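Local coordinates for protein 4-hydroxybutyrate CoA-transferase (Porphyromonas gingivalis, PDB 3D3U) that probably transfers coenzyme A between acyl-CoA thioesters and free carboxylic acids such as acetate, at residues Q4-Y7 with R8-V11; F40-A43 with M44-R48; V137-D140 with Y141-A145; G244-R247 with M248-G252. One frame throughout, in Å; residues are numbered along the deposited sequence.

Contact 1: residues Q4-Y7 with R8-V11; sequences QELY and RQRV
Gln-4 and Glu-5 offer their carbonyls to the backbone one turn further on, Arg-8 N reaching Gln-4 O at 2.9 Å and Gln-9 N reaching Glu-5 O at 3.1 Å, before the helix slackens at Tyr-7 O, which takes only weak hydrogen bonds from Arg-10 N and Val-11 N, both at 3.3 Å.

Among the side chains, Leu-6 and Arg-10 lie alongside one another and point the same way. Leu-6 CG rests 3.8 Å from Arg-10 CD, and Leu-6 CD2 sits over one face of the guanidinium, displaced toward its rim. A long arginine suits this place because its methylenes can follow the leucine while NE makes a weak hydrogen bond to Leu-174 O. Tyr-7 and Arg-8 also run side by side, with Tyr-7 CD2 4.1 Å from Arg-8 NE and the ring and guanidinium planes 47° apart. The tyrosine CG is anti to the backbone N (chi1 -173°), which sends the ring alongside the arginine. Both polar ends finish on Glu-179: Arg-8 NH2 forms a salt bridge with one carboxylate oxygen and Tyr-7 OH a hydrogen bond with the other. The carboxylate is thus held from two sources, and its negative charge would probably be steadied by the arginine.

The arrangement is that of a short surface helix with i to i+4 pairing, fastened by its polar side chains and by backbone bonding of Arg-10 with Ile-177 to strand 176-180, an outermost strand of the parallel sheet in the N-terminal half of this alpha/beta protein.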
loop_
_atom_site.group_PDB
_atom_site.type_symbol
_atom_site.label_atom_id
_atom_site.label_comp_id
_atom_site.label_asym_id
_atom_site.label_seq_id
_atom_site.Cartn_x
_atom_site.Cartn_y
_atom_site.Cartn_z
ATOM N N GLN A 4 13.670 -22.844 20.086
ATOM C CA GLN A 4 13.060 -22.284 21.308
ATOM C C GLN A 4 14.088 -22.077 22.423
ATOM O O GLN A 4 13.895 -21.268 23.309
ATOM C CB GLN A 4 11.843 -23.112 21.779
ATOM C CG GLN A 4 12.054 -24.629 21.763
ATOM C CD GLN A 4 11.156 -25.367 20.761
ATOM O OE1 GLN A 4 11.262 -25.159 19.569
ATOM N NE2 GLN A 4 10.300 -26.264 21.264
ATOM N N GLU A 5 15.201 -22.775 22.376
ATOM C CA GLU A 5 16.180 -22.497 23.368
ATOM C C GLU A 5 16.877 -21.178 23.004
ATOM O O GLU A 5 17.270 -20.401 23.860
ATOM C CB GLU A 5 17.115 -23.675 23.524
ATOM C CG GLU A 5 18.093 -23.570 24.703
ATOM C CD GLU A 5 17.488 -23.394 26.140
ATOM O OE1 GLU A 5 16.292 -22.935 26.366
ATOM O OE2 GLU A 5 18.272 -23.706 27.093
ATOM N N LEU A 6 16.950 -20.888 21.709
ATOM C CA LEU A 6 17.288 -19.533 21.238
ATOM C C LEU A 6 16.180 -18.504 21.486
ATOM O O LEU A 6 16.463 -17.360 21.833
ATOM C CB LEU A 6 17.548 -19.531 19.745
ATOM C CG LEU A 6 18.834 -18.860 19.439
ATOM C CD1 LEU A 6 19.733 -19.824 20.147
ATOM C CD2 LEU A 6 18.960 -18.874 17.944
ATOM N N TYR A 7 14.934 -18.913 21.281
ATOM C CA TYR A 7 13.835 -18.034 21.522
ATOM C C TYR A 7 14.062 -17.557 22.917
ATOM O O TYR A 7 14.077 -16.344 23.143
ATOM C CB TYR A 7 12.529 -18.781 21.465
ATOM C CG TYR A 7 11.282 -17.914 21.537
ATOM C CD1 TYR A 7 10.673 -17.505 20.370
ATOM C CD2 TYR A 7 10.699 -17.538 22.753
ATOM C CE1 TYR A 7 9.560 -16.771 20.387
ATOM C CE2 TYR A 7 9.562 -16.800 22.784
ATOM C CZ TYR A 7 8.992 -16.414 21.576
ATOM O OH TYR A 7 7.844 -15.608 21.454
ATOM N N ARG A 8 14.299 -18.488 23.846
ATOM C CA ARG A 8 14.421 -18.114 25.220
ATOM C C ARG A 8 15.623 -17.205 25.363
ATOM O O ARG A 8 15.493 -16.199 25.980
ATOM C CB ARG A 8 14.339 -19.331 26.202
ATOM C CG ARG A 8 12.892 -19.650 26.672
ATOM C CD ARG A 8 12.158 -18.324 27.256
ATOM N NE ARG A 8 10.722 -18.097 26.862
ATOM C CZ ARG A 8 9.859 -17.143 27.375
ATOM N NH1 ARG A 8 10.285 -16.268 28.309
ATOM N NH2 ARG A 8 8.570 -17.079 26.932
ATOM N N GLN A 9 16.759 -17.496 24.758
ATOM C CA GLN A 9 17.971 -16.725 25.078
ATOM C C GLN A 9 17.995 -15.237 24.545
ATOM O O GLN A 9 18.918 -14.443 24.901
ATOM C CB GLN A 9 19.242 -17.525 24.680
ATOM C CG GLN A 9 20.605 -16.722 24.603
ATOM C CD GLN A 9 21.520 -17.094 23.341
ATOM O OE1 GLN A 9 22.007 -18.256 23.242
ATOM N NE2 GLN A 9 21.738 -16.114 22.389
ATOM N N ARG A 10 16.996 -14.842 23.717
ATOM C CA ARG A 10 17.017 -13.539 22.987
ATOM C C ARG A 10 15.809 -12.681 23.331
ATOM O O ARG A 10 15.663 -11.552 22.844
ATOM C CB ARG A 10 16.958 -13.805 21.483
ATOM C CG ARG A 10 18.323 -13.871 20.689
ATOM C CD ARG A 10 18.385 -15.081 19.749
ATOM N NE ARG A 10 19.165 -14.908 18.550
ATOM C CZ ARG A 10 20.464 -15.072 18.476
ATOM N NH1 ARG A 10 21.229 -15.387 19.539
ATOM N NH2 ARG A 10 21.030 -14.885 17.318
ATOM N N VAL A 11 14.897 -13.251 24.121
ATOM C CA VAL A 11 13.751 -12.460 24.666
ATOM C C VAL A 11 14.133 -11.420 25.794
ATOM O O VAL A 11 14.924 -11.745 26.683
ATOM C CB VAL A 11 12.492 -13.345 24.998
ATOM C CG1 VAL A 11 12.909 -14.530 25.587
ATOM C CG2 VAL A 11 11.567 -12.688 25.921
#

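Contact 2: residues F40-A43 with M44-R48; sequences FSQA and MYRQR
Met-44 lays its sulfur beside the ring of Phe-40, one turn back along the helix, in a Met-aromatic contact. SD is 3.8 Å from Phe-40 CE1 and 4.9 Å from the ring centroid, approaching at a slant, 71° off the ring normal. CG of Phe-40 is anti to the backbone N (chi1 -159°), which swings the ring toward the following turn. A flexible thioether and a flat ring are well matched for such a buried face.

Backbone hydrogen bonds of the i to i+4 kind hold the same turns together, pairing Met-44 with Phe-40, Tyr-45 with Ser-41, Arg-46 with Gln-42 and Gln-47 with Ala-43; in the first, Met-44 N lies 2.9 Å from Phe-40 O. Gln-47 is the first residue to leave helical geometry.

Arg-46 makes a packing contact: its chain bends at chi3 (-73°) and folds back along the helix, laying one guanidinium face over the backbone of Gln-42 and Ala-43; CZ is 3.8 Å from Ala-43 CA. The small alanine lets the group lie close to the main chain while its NH2 forms a salt bridge with Asp-15. The other oxygen of Asp-15 accepts from Gln-47 NE2.

Helix 38-46 links strands 27-30 and 54-57 in a beta-alpha-beta unit; Phe-40 and Met-44 pack on Phe-30 of the first strand, while Ala-43 and Met-44 meet helix 14-21 through Val-18.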
loop_
_atom_site.group_PDB
_atom_site.type_symbol
_atom_site.label_atom_id
_atom_site.label_comp_id
_atom_site.label_asym_id
_atom_site.label_seq_id
_atom_site.Cartn_x
_atom_site.Cartn_y
_atom_site.Cartn_z
ATOM N N PHE A 40 7.778 -0.674 21.031
ATOM C CA PHE A 40 9.059 -0.140 20.881
ATOM C C PHE A 40 9.035 1.369 20.795
ATOM O O PHE A 40 9.901 2.007 21.416
ATOM C CB PHE A 40 9.663 -0.657 19.628
ATOM C CG PHE A 40 11.171 -0.573 19.610
ATOM C CD1 PHE A 40 11.821 0.547 19.139
ATOM C CD2 PHE A 40 11.933 -1.599 20.084
ATOM C CE1 PHE A 40 13.202 0.620 19.087
ATOM C CE2 PHE A 40 13.276 -1.498 20.056
ATOM C CZ PHE A 40 13.921 -0.359 19.514
ATOM N N SER A 41 8.097 1.999 20.079
ATOM C CA SER A 41 8.035 3.493 20.118
ATOM C C SER A 41 7.793 4.019 21.561
ATOM O O SER A 41 8.473 4.943 22.094
ATOM C CB SER A 41 6.997 4.019 19.132
ATOM O OG SER A 41 6.824 5.438 19.215
ATOM N N GLN A 42 6.851 3.324 22.212
ATOM C CA GLN A 42 6.434 3.555 23.648
ATOM C C GLN A 42 7.755 3.428 24.426
ATOM O O GLN A 42 8.129 4.375 25.108
ATOM C CB GLN A 42 5.298 2.539 24.087
ATOM C CG GLN A 42 4.085 3.043 24.901
ATOM C CD GLN A 42 2.806 3.242 23.967
ATOM O OE1 GLN A 42 2.280 2.219 23.402
ATOM N NE2 GLN A 42 2.308 4.554 23.806
ATOM N N ALA A 43 8.512 2.328 24.265
ATOM C CA ALA A 43 9.776 2.232 25.064
ATOM C C ALA A 43 10.838 3.285 24.774
ATOM O O ALA A 43 11.602 3.613 25.628
ATOM C CB ALA A 43 10.400 0.790 25.089
ATOM N N MET A 44 10.875 3.789 23.553
ATOM C CA MET A 44 11.803 4.869 23.240
ATOM C C MET A 44 11.379 6.141 23.952
ATOM O O MET A 44 12.210 6.899 24.406
ATOM C CB MET A 44 11.853 5.104 21.708
ATOM C CG MET A 44 12.661 4.027 20.891
ATOM S SD MET A 44 12.486 4.377 19.140
ATOM C CE MET A 44 13.754 5.519 18.784
ATOM N N TYR A 45 10.077 6.386 24.028
ATOM C CA TYR A 45 9.594 7.456 24.901
ATOM C C TYR A 45 10.097 7.349 26.367
ATOM O O TYR A 45 10.822 8.230 26.868
ATOM C CB TYR A 45 8.082 7.518 24.955
ATOM C CG TYR A 45 7.625 8.753 25.614
ATOM C CD1 TYR A 45 7.503 9.941 24.880
ATOM C CD2 TYR A 45 7.353 8.791 26.973
ATOM C CE1 TYR A 45 7.070 11.132 25.457
ATOM C CE2 TYR A 45 6.959 9.985 27.575
ATOM C CZ TYR A 45 6.817 11.176 26.808
ATOM O OH TYR A 45 6.410 12.400 27.377
ATOM N N ARG A 46 9.698 6.294 27.065
ATOM C CA ARG A 46 10.199 6.134 28.419
ATOM C C ARG A 46 11.710 6.256 28.544
ATOM O O ARG A 46 12.160 6.817 29.511
ATOM C CB ARG A 46 9.812 4.791 28.955
ATOM C CG ARG A 46 8.367 4.545 28.958
ATOM C CD ARG A 46 8.041 3.377 29.801
ATOM N NE ARG A 46 8.474 2.248 29.068
ATOM C CZ ARG A 46 7.711 1.634 28.192
ATOM N NH1 ARG A 46 6.426 2.063 27.980
ATOM N NH2 ARG A 46 8.270 0.586 27.511
ATOM N N GLN A 47 12.496 5.709 27.611
ATOM C CA GLN A 47 13.935 5.683 27.732
ATOM C C GLN A 47 14.571 6.888 27.107
ATOM O O GLN A 47 15.772 6.847 26.911
ATOM C CB GLN A 47 14.562 4.407 27.147
ATOM C CG GLN A 47 14.076 3.096 27.833
ATOM C CD GLN A 47 14.384 3.012 29.334
ATOM O OE1 GLN A 47 15.554 3.200 29.723
ATOM N NE2 GLN A 47 13.338 2.775 30.197
ATOM N N ARG A 48 13.816 7.960 26.795
ATOM C CA ARG A 48 14.389 9.125 26.032
ATOM C C ARG A 48 15.669 9.791 26.542
ATOM O O ARG A 48 16.510 10.307 25.781
ATOM C CB ARG A 48 13.381 10.198 25.835
ATOM C CG ARG A 48 12.941 10.839 27.033
ATOM C CD ARG A 48 11.587 11.503 26.742
ATOM N NE ARG A 48 11.090 12.478 27.732
ATOM C CZ ARG A 48 10.074 12.271 28.547
ATOM N NH1 ARG A 48 9.648 13.221 29.362
ATOM N NH2 ARG A 48 9.453 11.123 28.514
#

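Contact 3: residues V137-D140 with Y141-A145; sequences VSCD and YTKAA
Tyr-141 brings its ring past the carboxylate of Asp-140, the residue just before it, and the two meet at a slant: Asp-140 OD1, an oxygen whose place in the model is less sure, is 3.5 Å from Tyr-141 CD2. The same ring meets the ring of His-32 with planes about 45° apart, and the hydroxyl at its far end is hydrogen-bonded to Phe-30 O. With CG of Tyr-141 lodged between the backbone N and the carbonyl carbon (chi1 64°), the ring stays close to the turn that starts the helix. An aromatic residue with a polar end suits this buried place, since its flank packs while its one polar atom finds a carbonyl.

OD1 of Asp-140 accepts a capping bond from Thr-142 N at 3.1 Å, with the same caution about that oxygen. An aspartate fits here because its short side chain can curl back to the first amides of a helix. Ser-138 OG lies within reach of both Asp-140 OD2, at 3.1 Å, and the carbonyl of His-32; its one proton can serve only one at a time.

The backbone joins the segments as well: Lys-143 N donates to Cys-139 O at 2.8 Å, and Ala-145 N continues the pattern to Tyr-141 O. Beside it, Cys-139 SG touches the methylenes of Lys-143 (CD at 4.0 Å), whose ammonium goes on to a salt bridge with Glu-147.

The loop after strand 132-134 thus turns into helix 142-148, with Tyr-141 and Ala-145 both touching Val-29 of strand 27-30 and Phe-110 of helix 106-110.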
loop_
_atom_site.group_PDB
_atom_site.type_symbol
_atom_site.label_atom_id
_atom_site.label_comp_id
_atom_site.label_asym_id
_atom_site.label_seq_id
_atom_site.Cartn_x
_atom_site.Cartn_y
_atom_site.Cartn_z
ATOM N N VAL A 137 0.878 -8.802 8.244
ATOM C CA VAL A 137 0.175 -7.792 7.397
ATOM C C VAL A 137 1.073 -6.724 6.669
ATOM O O VAL A 137 0.596 -5.765 6.051
ATOM C CB VAL A 137 -1.028 -7.157 8.152
ATOM C CG1 VAL A 137 -1.802 -8.228 8.966
ATOM C CG2 VAL A 137 -0.560 -6.060 9.061
ATOM N N SER A 138 2.383 -6.936 6.723
ATOM C CA SER A 138 3.359 -5.983 6.118
ATOM C C SER A 138 4.638 -6.627 5.538
ATOM O O SER A 138 5.514 -7.088 6.276
ATOM C CB SER A 138 3.766 -4.978 7.172
ATOM O OG SER A 138 3.161 -3.787 6.836
ATOM N N CYS A 139 4.735 -6.725 4.232
ATOM C CA CYS A 139 5.963 -7.264 3.720
ATOM C C CYS A 139 6.757 -6.039 3.238
ATOM O O CYS A 139 7.871 -5.742 3.728
ATOM C CB CYS A 139 5.604 -8.152 2.583
ATOM S SG CYS A 139 6.992 -9.155 2.216
ATOM N N ASP A 140 6.073 -5.298 2.334
ATOM C CA ASP A 140 6.510 -4.092 1.662
ATOM C C ASP A 140 7.964 -3.755 1.761
ATOM O O ASP A 140 8.753 -4.365 1.028
ATOM C CB ASP A 140 5.645 -2.946 2.094
ATOM C CG ASP A 140 5.493 -2.912 3.538
ATOM O OD1 ASP A 140 6.489 -2.551 4.240
ATOM O OD2 ASP A 140 4.410 -3.273 4.059
ATOM N N TYR A 141 8.343 -2.807 2.617
ATOM C CA TYR A 141 9.797 -2.406 2.667
ATOM C C TYR A 141 10.391 -2.957 3.922
ATOM O O TYR A 141 11.626 -2.890 4.155
ATOM C CB TYR A 141 10.030 -0.914 2.681
ATOM C CG TYR A 141 9.476 -0.232 3.908
ATOM C CD1 TYR A 141 10.177 -0.160 5.077
ATOM C CD2 TYR A 141 8.291 0.445 3.874
ATOM C CE1 TYR A 141 9.671 0.516 6.162
ATOM C CE2 TYR A 141 7.807 1.139 4.988
ATOM C CZ TYR A 141 8.500 1.155 6.090
ATOM O OH TYR A 141 7.995 1.842 7.148
ATOM N N THR A 142 9.459 -3.430 4.739
ATOM C CA THR A 142 9.811 -3.914 5.990
ATOM C C THR A 142 10.597 -5.240 5.915
ATOM O O THR A 142 11.434 -5.488 6.750
ATOM C CB THR A 142 8.614 -3.918 6.999
ATOM O OG1 THR A 142 8.646 -5.164 7.685
ATOM C CG2 THR A 142 7.210 -3.950 6.358
ATOM N N LYS A 143 10.419 -6.103 4.950
ATOM C CA LYS A 143 11.223 -7.282 5.027
ATOM C C LYS A 143 12.612 -7.018 4.460
ATOM O O LYS A 143 13.642 -7.609 4.945
ATOM C CB LYS A 143 10.570 -8.372 4.252
ATOM C CG LYS A 143 11.421 -9.503 3.831
ATOM C CD LYS A 143 10.546 -10.633 3.469
ATOM C CE LYS A 143 11.241 -11.956 3.666
ATOM N NZ LYS A 143 12.138 -12.261 2.540
ATOM N N ALA A 144 12.686 -6.169 3.429
ATOM C CA ALA A 144 13.977 -5.813 2.914
ATOM C C ALA A 144 14.828 -5.157 3.990
ATOM O O ALA A 144 16.044 -5.333 4.082
ATOM C CB ALA A 144 13.797 -4.910 1.843
ATOM N N ALA A 145 14.214 -4.335 4.795
ATOM C CA ALA A 145 14.924 -3.661 5.884
ATOM C C ALA A 145 15.470 -4.720 6.826
ATOM O O ALA A 145 16.696 -4.710 7.080
ATOM C CB ALA A 145 13.966 -2.717 6.625
#

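Contact 4: residues G244-R247 with M248-G252; sequences GVMR and MIRKG
Val-245 O takes two backbone donors from the next turn: Ile-249 N at 2.9 Å in a regular helical bond and Met-248 N at 3.3 Å in a weak one. Met-248 N is shared in turn, since it also donates to Gly-244 O. Lys-251 N closes the last turn on Arg-247 O at 2.8 Å.

On one flank, Val-245 CG1 meets Ile-249 CD1 at 3.6 Å, the two branched side chains crossing at a slant. Such compact groups suit the apolar side of a helix, where Ile-249 also packs on Phe-280. Met-246 runs alongside Arg-250; its CG is anti to the backbone N (chi1 178°) and the chain turns only at chi3, which brings CG over one face of the guanidinium, 3.6 Å from NE, and SD to 3.7 Å from NH2. The arginine is suited to this mixed surface because its flat end can lie on the methionine while NH2 forms a salt bridge with Glu-276.

Arg-247 and Met-248 also lie side by side, the methionine CE sitting at the guanidinium edge. Arg-247 NE and Lys-251 NZ stay 4.7 Å apart; each has a weak, long ion pair, with Asp-222 and Glu-229 respectively.

Gly-252, with positive phi (95°), is the first residue to leave helical geometry, a backbone shape that glycine adopts readily. Helix 243-251 is the crossover of a beta-alpha-beta unit between parallel strands 235-237 and 266-268, flanked by helices 219-226 and 275-281, as in Rossmann-like alpha/beta folds.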
loop_
_atom_site.group_PDB
_atom_site.type_symbol
_atom_site.label_atom_id
_atom_site.label_comp_id
_atom_site.label_asym_id
_atom_site.label_seq_id
_atom_site.Cartn_x
_atom_site.Cartn_y
_atom_site.Cartn_z
ATOM N N GLY A 244 -12.678 -4.886 1.707
ATOM C CA GLY A 244 -13.498 -5.018 0.485
ATOM C C GLY A 244 -13.175 -6.300 -0.240
ATOM O O GLY A 244 -14.059 -7.094 -0.672
ATOM N N VAL A 245 -11.870 -6.540 -0.289
ATOM C CA VAL A 245 -11.335 -7.758 -0.901
ATOM C C VAL A 245 -11.842 -9.047 -0.271
ATOM O O VAL A 245 -12.048 -10.040 -1.012
ATOM C CB VAL A 245 -9.792 -7.731 -0.903
ATOM C CG1 VAL A 245 -9.176 -9.015 -1.553
ATOM C CG2 VAL A 245 -9.385 -6.535 -1.718
ATOM N N MET A 246 -11.998 -9.035 1.069
ATOM C CA MET A 246 -12.464 -10.186 1.844
ATOM C C MET A 246 -13.844 -10.577 1.411
ATOM O O MET A 246 -14.175 -11.738 1.160
ATOM C CB MET A 246 -12.421 -9.879 3.356
ATOM C CG MET A 246 -12.952 -11.012 4.306
ATOM S SD MET A 246 -12.677 -10.501 5.976
ATOM C CE MET A 246 -13.735 -9.036 6.081
ATOM N N ARG A 247 -14.593 -9.529 1.287
ATOM C CA ARG A 247 -15.966 -9.542 0.976
ATOM C C ARG A 247 -16.179 -10.254 -0.412
ATOM O O ARG A 247 -17.097 -11.075 -0.629
ATOM C CB ARG A 247 -16.410 -8.046 0.949
ATOM C CG ARG A 247 -17.773 -7.794 1.551
ATOM C CD ARG A 247 -18.819 -7.089 0.618
ATOM N NE ARG A 247 -18.248 -6.191 -0.409
ATOM C CZ ARG A 247 -17.803 -4.999 -0.129
ATOM N NH1 ARG A 247 -17.870 -4.576 1.129
ATOM N NH2 ARG A 247 -17.289 -4.238 -1.074
ATOM N N MET A 248 -15.343 -9.913 -1.371
ATOM C CA MET A 248 -15.582 -10.434 -2.642
ATOM C C MET A 248 -14.968 -11.806 -2.736
ATOM O O MET A 248 -15.435 -12.646 -3.513
ATOM C CB MET A 248 -14.899 -9.544 -3.613
ATOM C CG MET A 248 -15.386 -8.206 -3.554
ATOM S SD MET A 248 -16.932 -8.041 -4.465
ATOM C CE MET A 248 -17.547 -6.620 -3.404
ATOM N N ILE A 249 -13.888 -12.044 -1.999
ATOM C CA ILE A 249 -13.334 -13.362 -1.997
ATOM C C ILE A 249 -14.444 -14.196 -1.452
ATOM O O ILE A 249 -14.841 -15.142 -2.091
ATOM C CB ILE A 249 -12.102 -13.467 -1.156
ATOM C CG1 ILE A 249 -10.994 -12.650 -1.816
ATOM C CG2 ILE A 249 -11.764 -15.004 -0.973
ATOM C CD1 ILE A 249 -9.745 -12.489 -0.997
ATOM N N ARG A 250 -14.977 -13.760 -0.322
ATOM C CA ARG A 250 -16.160 -14.344 0.294
ATOM C C ARG A 250 -17.336 -14.630 -0.664
ATOM O O ARG A 250 -17.849 -15.719 -0.664
ATOM C CB ARG A 250 -16.644 -13.451 1.419
ATOM C CG ARG A 250 -16.829 -14.172 2.659
ATOM C CD ARG A 250 -15.632 -14.152 3.509
ATOM N NE ARG A 250 -15.804 -13.244 4.617
ATOM C CZ ARG A 250 -15.462 -13.514 5.883
ATOM N NH1 ARG A 250 -14.919 -14.712 6.218
ATOM N NH2 ARG A 250 -15.671 -12.575 6.815
ATOM N N LYS A 251 -17.763 -13.681 -1.502
ATOM C CA LYS A 251 -18.927 -13.912 -2.366
ATOM C C LYS A 251 -18.561 -14.841 -3.494
ATOM O O LYS A 251 -19.391 -15.187 -4.263
ATOM C CB LYS A 251 -19.475 -12.596 -2.933
ATOM C CG LYS A 251 -20.123 -11.608 -1.930
ATOM C CD LYS A 251 -19.954 -10.134 -2.400
ATOM C CE LYS A 251 -21.170 -9.212 -2.195
ATOM N NZ LYS A 251 -21.708 -9.318 -0.814
ATOM N N GLY A 252 -17.316 -15.245 -3.644
ATOM C CA GLY A 252 -16.972 -16.097 -4.824
ATOM C C GLY A 252 -16.430 -15.360 -6.072
ATOM O O GLY A 252 -15.886 -15.974 -6.981
#

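How the contacts relate
The four contacts follow in series along the chain; none touches another. Contacts 1, 2 and 3 belong to the N-terminal family region, and each touches its parallel sheet: their centres lie 22 to 23 Å apart, with contact 1 beside an outermost strand, 176-180. Contacts 2 and 3 share a neighbour, strand 27-30, although their nearest atoms are about 12 Å apart. Contact 3 is the deepest, about 11 Å from the centre of the chain, and its loop also bonds to Ser-269, just beyond strand 266-268 of the second sheet, the strand that follows the helix of contact 4. Contact 4 is about 39 Å between centres from contacts 1 and 2, but 25 Å from contact 3.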